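Local coordinates for phosphoribosyltransferase (Thermus thermophilus, PDB 1WD5), which probably acts as a type I phosphoribosyltransferase, a kind of glycosyltransferase, although its substrate is not known, at residues P31-R43 with E193-W206. Numbering follows the deposited sequence.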
ATOM      1  N   PRO A  31      -4.218   4.129   1.233  1.00 17.26           N
ATOM      2  CA  PRO A  31      -5.393   4.865   1.723  1.00 15.35           C
ATOM      3  C   PRO A  31      -6.478   3.882   2.159  1.00 15.37           C
ATOM      4  O   PRO A  31      -6.637   2.838   1.527  1.00 15.81           O
ATOM      5  CB  PRO A  31      -5.836   5.673   0.502  1.00 18.07           C
ATOM      6  CG  PRO A  31      -4.594   5.764  -0.349  1.00 19.90           C
ATOM      7  CD  PRO A  31      -3.988   4.397  -0.195  1.00 17.97           C
ATOM      8  N   ARG A  32      -7.207   4.183   3.236  1.00 14.63           N
ATOM      9  CA  ARG A  32      -7.018   5.389   4.042  1.00 14.21           C
ATOM     10  C   ARG A  32      -6.522   5.017   5.442  1.00 14.78           C
ATOM     11  O   ARG A  32      -5.624   5.662   5.977  1.00 13.31           O
ATOM     12  CB  ARG A  32      -8.327   6.182   4.147  1.00 12.49           C
ATOM     13  CG  ARG A  32      -8.793   6.777   2.811  1.00 14.60           C
ATOM     14  CD  ARG A  32      -9.889   7.825   2.995  1.00 13.52           C
ATOM     15  NE  ARG A  32     -11.156   7.258   3.448  1.00 12.50           N
ATOM     16  CZ  ARG A  32     -12.024   6.621   2.666  1.00 14.18           C
ATOM     17  NH1 ARG A  32     -11.776   6.457   1.371  1.00 12.22           N
ATOM     18  NH2 ARG A  32     -13.153   6.151   3.180  1.00 15.91           N
ATOM     19  N   GLY A  33      -7.106   3.975   6.028  1.00 14.06           N
ATOM     20  CA  GLY A  33      -6.696   3.551   7.354  1.00 14.65           C
ATOM     21  C   GLY A  33      -5.213   3.220   7.415  1.00 15.67           C
ATOM     22  O   GLY A  33      -4.560   3.412   8.445  1.00 16.15           O
ATOM     23  N   GLY A  34      -4.682   2.722   6.302  1.00 13.26           N
ATOM     24  CA  GLY A  34      -3.276   2.372   6.245  1.00 13.02           C
ATOM     25  C   GLY A  34      -2.351   3.555   6.475  1.00 12.35           C
ATOM     26  O   GLY A  34      -1.220   3.385   6.934  1.00 11.66           O
ATOM     27  N   VAL A  35      -2.824   4.757   6.163  1.00 13.06           N
ATOM     28  CA  VAL A  35      -2.007   5.950   6.342  1.00 11.18           C
ATOM     29  C   VAL A  35      -1.777   6.211   7.824  1.00 10.99           C
ATOM     30  O   VAL A  35      -0.739   6.737   8.206  1.00 10.75           O
ATOM     31  CB  VAL A  35      -2.661   7.187   5.676  1.00 11.91           C
ATOM     32  CG1 VAL A  35      -1.840   8.439   5.964  1.00 13.54           C
ATOM     33  CG2 VAL A  35      -2.754   6.975   4.169  1.00 12.87           C
ATOM     34  N   VAL A  36      -2.738   5.831   8.663  1.00 12.47           N
ATOM     35  CA  VAL A  36      -2.585   6.023  10.105  1.00 12.34           C
ATOM     36  C   VAL A  36      -1.477   5.118  10.627  1.00 12.68           C
ATOM     37  O   VAL A  36      -0.599   5.558  11.375  1.00 12.50           O
ATOM     38  CB  VAL A  36      -3.884   5.699  10.871  1.00 13.21           C
ATOM     39  CG1 VAL A  36      -3.645   5.841  12.366  1.00 14.67           C
ATOM     40  CG2 VAL A  36      -4.998   6.639  10.430  1.00 14.71           C
ATOM     41  N   VAL A  37      -1.515   3.846  10.233  1.00 12.09           N
ATOM     42  CA  VAL A  37      -0.493   2.906  10.670  1.00 11.16           C
ATOM     43  C   VAL A  37       0.861   3.370  10.137  1.00 11.40           C
ATOM     44  O   VAL A  37       1.859   3.353  10.856  1.00 11.23           O
ATOM     45  CB  VAL A  37      -0.767   1.473  10.154  1.00 11.94           C
ATOM     46  CG1 VAL A  37       0.297   0.520  10.692  1.00 11.24           C
ATOM     47  CG2 VAL A  37      -2.166   1.006  10.597  1.00 12.64           C
ATOM     48  N   ALA A  38       0.882   3.787   8.873  1.00 12.59           N
ATOM     49  CA  ALA A  38       2.110   4.247   8.222  1.00 12.17           C
ATOM     50  C   ALA A  38       2.725   5.468   8.910  1.00 13.52           C
ATOM     51  O   ALA A  38       3.947   5.560   9.077  1.00 12.44           O
ATOM     52  CB  ALA A  38       1.828   4.565   6.758  1.00 10.83           C
ATOM     53  N   ASP A  39       1.878   6.416   9.295  1.00 14.09           N
ATOM     54  CA  ASP A  39       2.357   7.621   9.959  1.00 13.10           C
ATOM     55  C   ASP A  39       3.046   7.270  11.277  1.00 14.11           C
ATOM     56  O   ASP A  39       4.099   7.821  11.599  1.00 13.96           O
ATOM     57  CB  ASP A  39       1.193   8.580  10.230  1.00 13.04           C
ATOM     58  CG  ASP A  39       1.642   9.857  10.919  1.00 15.94           C
ATOM     59  OD1 ASP A  39       2.220  10.732  10.243  1.00 19.66           O
ATOM     60  OD2 ASP A  39       1.432   9.981  12.143  1.00 18.14           O
ATOM     61  N   GLU A  40       2.452   6.357  12.044  1.00 11.82           N
ATOM     62  CA  GLU A  40       3.039   5.965  13.320  1.00 12.39           C
ATOM     63  C   GLU A  40       4.387   5.289  13.073  1.00 12.61           C
ATOM     64  O   GLU A  40       5.347   5.527  13.797  1.00 12.21           O
ATOM     65  CB  GLU A  40       2.095   5.019  14.072  1.00 14.15           C
ATOM     66  CG  GLU A  40       2.503   4.686  15.516  1.00 15.98           C
ATOM     67  CD  GLU A  40       2.580   5.911  16.420  1.00 18.92           C
ATOM     68  OE1 GLU A  40       1.809   6.873  16.204  1.00 19.20           O
ATOM     69  OE2 GLU A  40       3.404   5.909  17.361  1.00 20.14           O
ATOM     70  N   VAL A  41       4.462   4.455  12.036  1.00 12.48           N
ATOM     71  CA  VAL A  41       5.715   3.768  11.718  1.00 11.02           C
ATOM     72  C   VAL A  41       6.786   4.785  11.344  1.00 11.52           C
ATOM     73  O   VAL A  41       7.905   4.731  11.846  1.00 12.44           O
ATOM     74  CB  VAL A  41       5.544   2.784  10.537  1.00 11.65           C
ATOM     75  CG1 VAL A  41       6.913   2.313  10.049  1.00 11.21           C
ATOM     76  CG2 VAL A  41       4.711   1.586  10.971  1.00  9.13           C
ATOM     77  N   ALA A  42       6.434   5.715  10.465  1.00 11.23           N
ATOM     78  CA  ALA A  42       7.371   6.737  10.023  1.00 11.69           C
ATOM     79  C   ALA A  42       7.916   7.541  11.202  1.00 12.94           C
ATOM     80  O   ALA A  42       9.106   7.852  11.249  1.00 12.64           O
ATOM     81  CB  ALA A  42       6.694   7.667   9.017  1.00 11.23           C
ATOM     82  N   ARG A  43       7.052   7.870  12.156  1.00 12.38           N
ATOM     83  CA  ARG A  43       7.487   8.638  13.323  1.00 13.47           C
ATOM     84  C   ARG A  43       8.404   7.834  14.245  1.00 15.26           C
ATOM     85  O   ARG A  43       9.335   8.385  14.835  1.00 16.91           O
ATOM     86  CB  ARG A  43       6.269   9.150  14.104  1.00 10.89           C
ATOM     87  CG  ARG A  43       5.445  10.173  13.332  1.00 10.62           C
ATOM     88  CD  ARG A  43       4.131  10.541  14.030  1.00 11.75           C
ATOM     89  NE  ARG A  43       3.403  11.522  13.226  1.00 11.92           N
ATOM     90  CZ  ARG A  43       3.767  12.794  13.106  1.00 15.10           C
ATOM     91  NH1 ARG A  43       4.838  13.241  13.753  1.00 14.58           N
ATOM     92  NH2 ARG A  43       3.090  13.609  12.309  1.00 13.49           N
ATOM     93  N   GLU A 193     -13.738   4.810  11.224  1.00 15.29           N
ATOM     94  CA  GLU A 193     -13.549   5.342   9.879  1.00 15.83           C
ATOM     95  C   GLU A 193     -12.457   6.417   9.812  1.00 15.36           C
ATOM     96  O   GLU A 193     -12.350   7.262  10.700  1.00 13.07           O
ATOM     97  CB  GLU A 193     -14.882   5.926   9.395  1.00 19.76           C
ATOM     98  CG  GLU A 193     -14.841   6.801   8.145  1.00 25.36           C
ATOM     99  CD  GLU A 193     -14.395   6.055   6.901  1.00 30.00           C
ATOM    100  OE1 GLU A 193     -14.681   4.844   6.792  1.00 32.19           O
ATOM    101  OE2 GLU A 193     -13.774   6.687   6.021  1.00 33.43           O
ATOM    102  N   VAL A 194     -11.645   6.367   8.757  1.00 14.69           N
ATOM    103  CA  VAL A 194     -10.591   7.356   8.522  1.00 13.97           C
ATOM    104  C   VAL A 194     -10.982   8.029   7.203  1.00 14.57           C
ATOM    105  O   VAL A 194     -10.914   7.414   6.139  1.00 14.25           O
ATOM    106  CB  VAL A 194      -9.203   6.689   8.391  1.00 15.48           C
ATOM    107  CG1 VAL A 194      -8.159   7.726   7.976  1.00 14.16           C
ATOM    108  CG2 VAL A 194      -8.801   6.061   9.731  1.00 14.66           C
ATOM    109  N   THR A 195     -11.414   9.285   7.282  1.00 13.49           N
ATOM    110  CA  THR A 195     -11.872  10.025   6.107  1.00 13.29           C
ATOM    111  C   THR A 195     -10.747  10.636   5.275  1.00 15.03           C
ATOM    112  O   THR A 195      -9.595  10.704   5.713  1.00 14.28           O
ATOM    113  CB  THR A 195     -12.795  11.178   6.521  1.00 14.37           C
ATOM    114  OG1 THR A 195     -12.021  12.163   7.210  1.00 13.54           O
ATOM    115  CG2 THR A 195     -13.900  10.684   7.459  1.00 14.08           C
ATOM    116  N   ASP A 196     -11.091  11.088   4.071  1.00 14.02           N
ATOM    117  CA  ASP A 196     -10.107  11.721   3.204  1.00 15.84           C
ATOM    118  C   ASP A 196      -9.553  12.938   3.940  1.00 16.74           C
ATOM    119  O   ASP A 196      -8.363  13.246   3.833  1.00 16.85           O
ATOM    120  CB  ASP A 196     -10.742  12.152   1.875  1.00 15.24           C
ATOM    121  CG  ASP A 196     -10.927  10.990   0.907  1.00 18.02           C
ATOM    122  OD1 ASP A 196      -9.946  10.260   0.642  1.00 15.38           O
ATOM    123  OD2 ASP A 196     -12.052  10.813   0.397  1.00 19.73           O
ATOM    124  N   GLU A 197     -10.411  13.629   4.691  1.00 16.64           N
ATOM    125  CA  GLU A 197      -9.960  14.796   5.441  1.00 18.76           C
ATOM    126  C   GLU A 197      -8.972  14.365   6.522  1.00 18.48           C
ATOM    127  O   GLU A 197      -8.023  15.088   6.823  1.00 16.37           O
ATOM    128  CB  GLU A 197     -11.138  15.537   6.081  1.00 22.39           C
ATOM    129  CG  GLU A 197     -12.153  16.085   5.085  1.00 29.94           C
ATOM    130  CD  GLU A 197     -12.953  17.253   5.646  1.00 34.93           C
ATOM    131  OE1 GLU A 197     -13.189  17.282   6.875  1.00 35.33           O
ATOM    132  OE2 GLU A 197     -13.354  18.137   4.853  1.00 36.85           O
ATOM    133  N   ASP A 198      -9.190  13.190   7.112  1.00 18.42           N
ATOM    134  CA  ASP A 198      -8.260  12.699   8.130  1.00 17.71           C
ATOM    135  C   ASP A 198      -6.909  12.398   7.472  1.00 15.87           C
ATOM    136  O   ASP A 198      -5.858  12.685   8.040  1.00 16.29           O
ATOM    137  CB  ASP A 198      -8.795  11.433   8.813  1.00 18.90           C
ATOM    138  CG  ASP A 198     -10.037  11.697   9.655  1.00 20.22           C
ATOM    139  OD1 ASP A 198     -10.161  12.808  10.215  1.00 21.66           O
ATOM    140  OD2 ASP A 198     -10.883  10.785   9.774  1.00 21.67           O
ATOM    141  N   VAL A 199      -6.934  11.827   6.271  1.00 13.87           N
ATOM    142  CA  VAL A 199      -5.691  11.522   5.572  1.00 13.07           C
ATOM    143  C   VAL A 199      -4.970  12.818   5.224  1.00 14.36           C
ATOM    144  O   VAL A 199      -3.755  12.910   5.364  1.00 14.51           O
ATOM    145  CB  VAL A 199      -5.936  10.717   4.281  1.00 12.79           C
ATOM    146  CG1 VAL A 199      -4.633  10.581   3.492  1.00 10.90           C
ATOM    147  CG2 VAL A 199      -6.480   9.327   4.633  1.00 12.02           C
ATOM    148  N   GLU A 200      -5.723  13.819   4.781  1.00 15.71           N
ATOM    149  CA  GLU A 200      -5.144  15.111   4.431  1.00 15.94           C
ATOM    150  C   GLU A 200      -4.487  15.761   5.642  1.00 15.20           C
ATOM    151  O   GLU A 200      -3.418  16.362   5.527  1.00 14.15           O
ATOM    152  CB  GLU A 200      -6.212  16.053   3.878  1.00 19.96           C
ATOM    153  CG  GLU A 200      -6.581  15.813   2.422  1.00 25.45           C
ATOM    154  CD  GLU A 200      -7.638  16.790   1.928  1.00 28.87           C
ATOM    155  OE1 GLU A 200      -7.517  18.000   2.225  1.00 30.72           O
ATOM    156  OE2 GLU A 200      -8.582  16.349   1.236  1.00 33.45           O
ATOM    157  N   ALA A 201      -5.137  15.651   6.796  1.00 14.67           N
ATOM    158  CA  ALA A 201      -4.610  16.228   8.033  1.00 14.82           C
ATOM    159  C   ALA A 201      -3.255  15.596   8.354  1.00 15.47           C
ATOM    160  O   ALA A 201      -2.310  16.285   8.740  1.00 15.04           O
ATOM    161  CB  ALA A 201      -5.581  15.985   9.174  1.00 13.40           C
ATOM    162  N   ILE A 202      -3.167  14.280   8.185  1.00 13.92           N
ATOM    163  CA  ILE A 202      -1.927  13.566   8.447  1.00 14.78           C
ATOM    164  C   ILE A 202      -0.845  13.976   7.453  1.00 15.56           C
ATOM    165  O   ILE A 202       0.281  14.278   7.846  1.00 17.03           O
ATOM    166  CB  ILE A 202      -2.141  12.046   8.364  1.00 14.59           C
ATOM    167  CG1 ILE A 202      -3.051  11.598   9.511  1.00 15.53           C
ATOM    168  CG2 ILE A 202      -0.803  11.325   8.425  1.00 17.23           C
ATOM    169  CD1 ILE A 202      -3.419  10.138   9.467  1.00 14.55           C
ATOM    170  N   LEU A 203      -1.195  14.001   6.170  1.00 14.56           N
ATOM    171  CA  LEU A 203      -0.252  14.371   5.121  1.00 15.78           C
ATOM    172  C   LEU A 203       0.321  15.788   5.266  1.00 17.11           C
ATOM    173  O   LEU A 203       1.482  16.032   4.925  1.00 17.23           O
ATOM    174  CB  LEU A 203      -0.919  14.232   3.745  1.00 15.51           C
ATOM    175  CG  LEU A 203      -1.252  12.819   3.247  1.00 15.03           C
ATOM    176  CD1 LEU A 203      -1.978  12.902   1.905  1.00 15.61           C
ATOM    177  CD2 LEU A 203       0.028  12.014   3.099  1.00 17.22           C
ATOM    178  N   LEU A 204      -0.497  16.715   5.762  1.00 16.29           N
ATOM    179  CA  LEU A 204      -0.086  18.110   5.942  1.00 17.60           C
ATOM    180  C   LEU A 204       1.136  18.275   6.837  1.00 16.53           C
ATOM    181  O   LEU A 204       1.975  19.145   6.595  1.00 15.74           O
ATOM    182  CB  LEU A 204      -1.247  18.933   6.516  1.00 19.50           C
ATOM    183  CG  LEU A 204      -2.331  19.386   5.535  1.00 23.74           C
ATOM    184  CD1 LEU A 204      -3.559  19.875   6.293  1.00 23.99           C
ATOM    185  CD2 LEU A 204      -1.778  20.493   4.645  1.00 22.63           C
ATOM    186  N   GLU A 205       1.232  17.445   7.870  1.00 18.18           N
ATOM    187  CA  GLU A 205       2.356  17.504   8.804  1.00 18.14           C
ATOM    188  C   GLU A 205       3.691  17.143   8.146  1.00 18.57           C
ATOM    189  O   GLU A 205       4.760  17.429   8.701  1.00 17.11           O
ATOM    190  CB  GLU A 205       2.121  16.555   9.988  1.00 19.42           C
ATOM    191  CG  GLU A 205       1.182  17.069  11.080  1.00 22.10           C
ATOM    192  CD  GLU A 205       1.746  18.276  11.826  1.00 23.36           C
ATOM    193  OE1 GLU A 205       1.771  19.381  11.247  1.00 23.98           O
ATOM    194  OE2 GLU A 205       2.168  18.123  12.991  1.00 21.52           O
ATOM    195  N   TRP A 206       3.640  16.520   6.970  1.00 17.09           N
ATOM    196  CA  TRP A 206       4.872  16.114   6.297  1.00 17.47           C
ATOM    197  C   TRP A 206       5.299  16.968   5.111  1.00 19.06           C
ATOM    198  O   TRP A 206       6.270  16.643   4.427  1.00 20.67           O
ATOM    199  CB  TRP A 206       4.778  14.645   5.864  1.00 15.11           C
ATOM    200  CG  TRP A 206       4.586  13.703   7.024  1.00 11.95           C
ATOM    201  CD1 TRP A 206       3.400  13.321   7.585  1.00 11.46           C
ATOM    202  CD2 TRP A 206       5.616  13.077   7.801  1.00 12.97           C
ATOM    203  NE1 TRP A 206       3.629  12.497   8.669  1.00 10.07           N
ATOM    204  CE2 TRP A 206       4.980  12.333   8.820  1.00 12.19           C
ATOM    205  CE3 TRP A 206       7.016  13.074   7.735  1.00 13.28           C
ATOM    206  CZ2 TRP A 206       5.697  11.594   9.766  1.00 12.62           C
ATOM    207  CZ3 TRP A 206       7.728  12.335   8.681  1.00 12.86           C
ATOM    208  CH2 TRP A 206       7.065  11.607   9.679  1.00 13.71           C
TER
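Trp206 puts the CZ2 corner of its indole over one face of the Arg43 guanidinium, 4.0 Å above its plane and over its centre. The ring edge turns to Asp39, where Trp206 NE1 donates to Asp39 OD1 at 2.8 Å, the oxygen lying close to the indole plane. With CG anti to the backbone N (chi1 -180°), the Asp39 carboxylate can serve both neighbours: its other oxygen, OD2, accepts from Arg43 NE at 2.7 Å in a salt bridge and also pairs with Arg7. One carboxylate thus ties down both the indole and the guanidinium, which probably limits how either can turn.

Between the polar ends, the helices run nearly parallel, their axes 9.7 Å apart at a crossing angle of 22°, and branched side chains fill the seam. Ile202 is shared: CG2 packs 3.9 Å from Val35 CG1, whereas CD1 reaches Val36 CG2, which also touches Val194.

At the N-terminal end Arg32, bent at chi3 (-69°), folds along Val194. Arg32 NE donates to Val194 O at 2.7 Å, in the carbonyl plane, while NH2 forms an almost straight salt-bridge bond to the syn lone pair of Glu193 OE2. Thr195 and Asp198 close the start of helix 196-204 in a capping box, and Asp196 turns to Arg105 and Tyr109 of helix 88-112.

In this probable type I phosphoribosyltransferase fold, the last helix is therefore fastened to helix 33-45, which follows the first parallel strand of the core sheet, by an aliphatic seam with directional polar grips at both ends, a combination that probably fixes its register as well as its closeness.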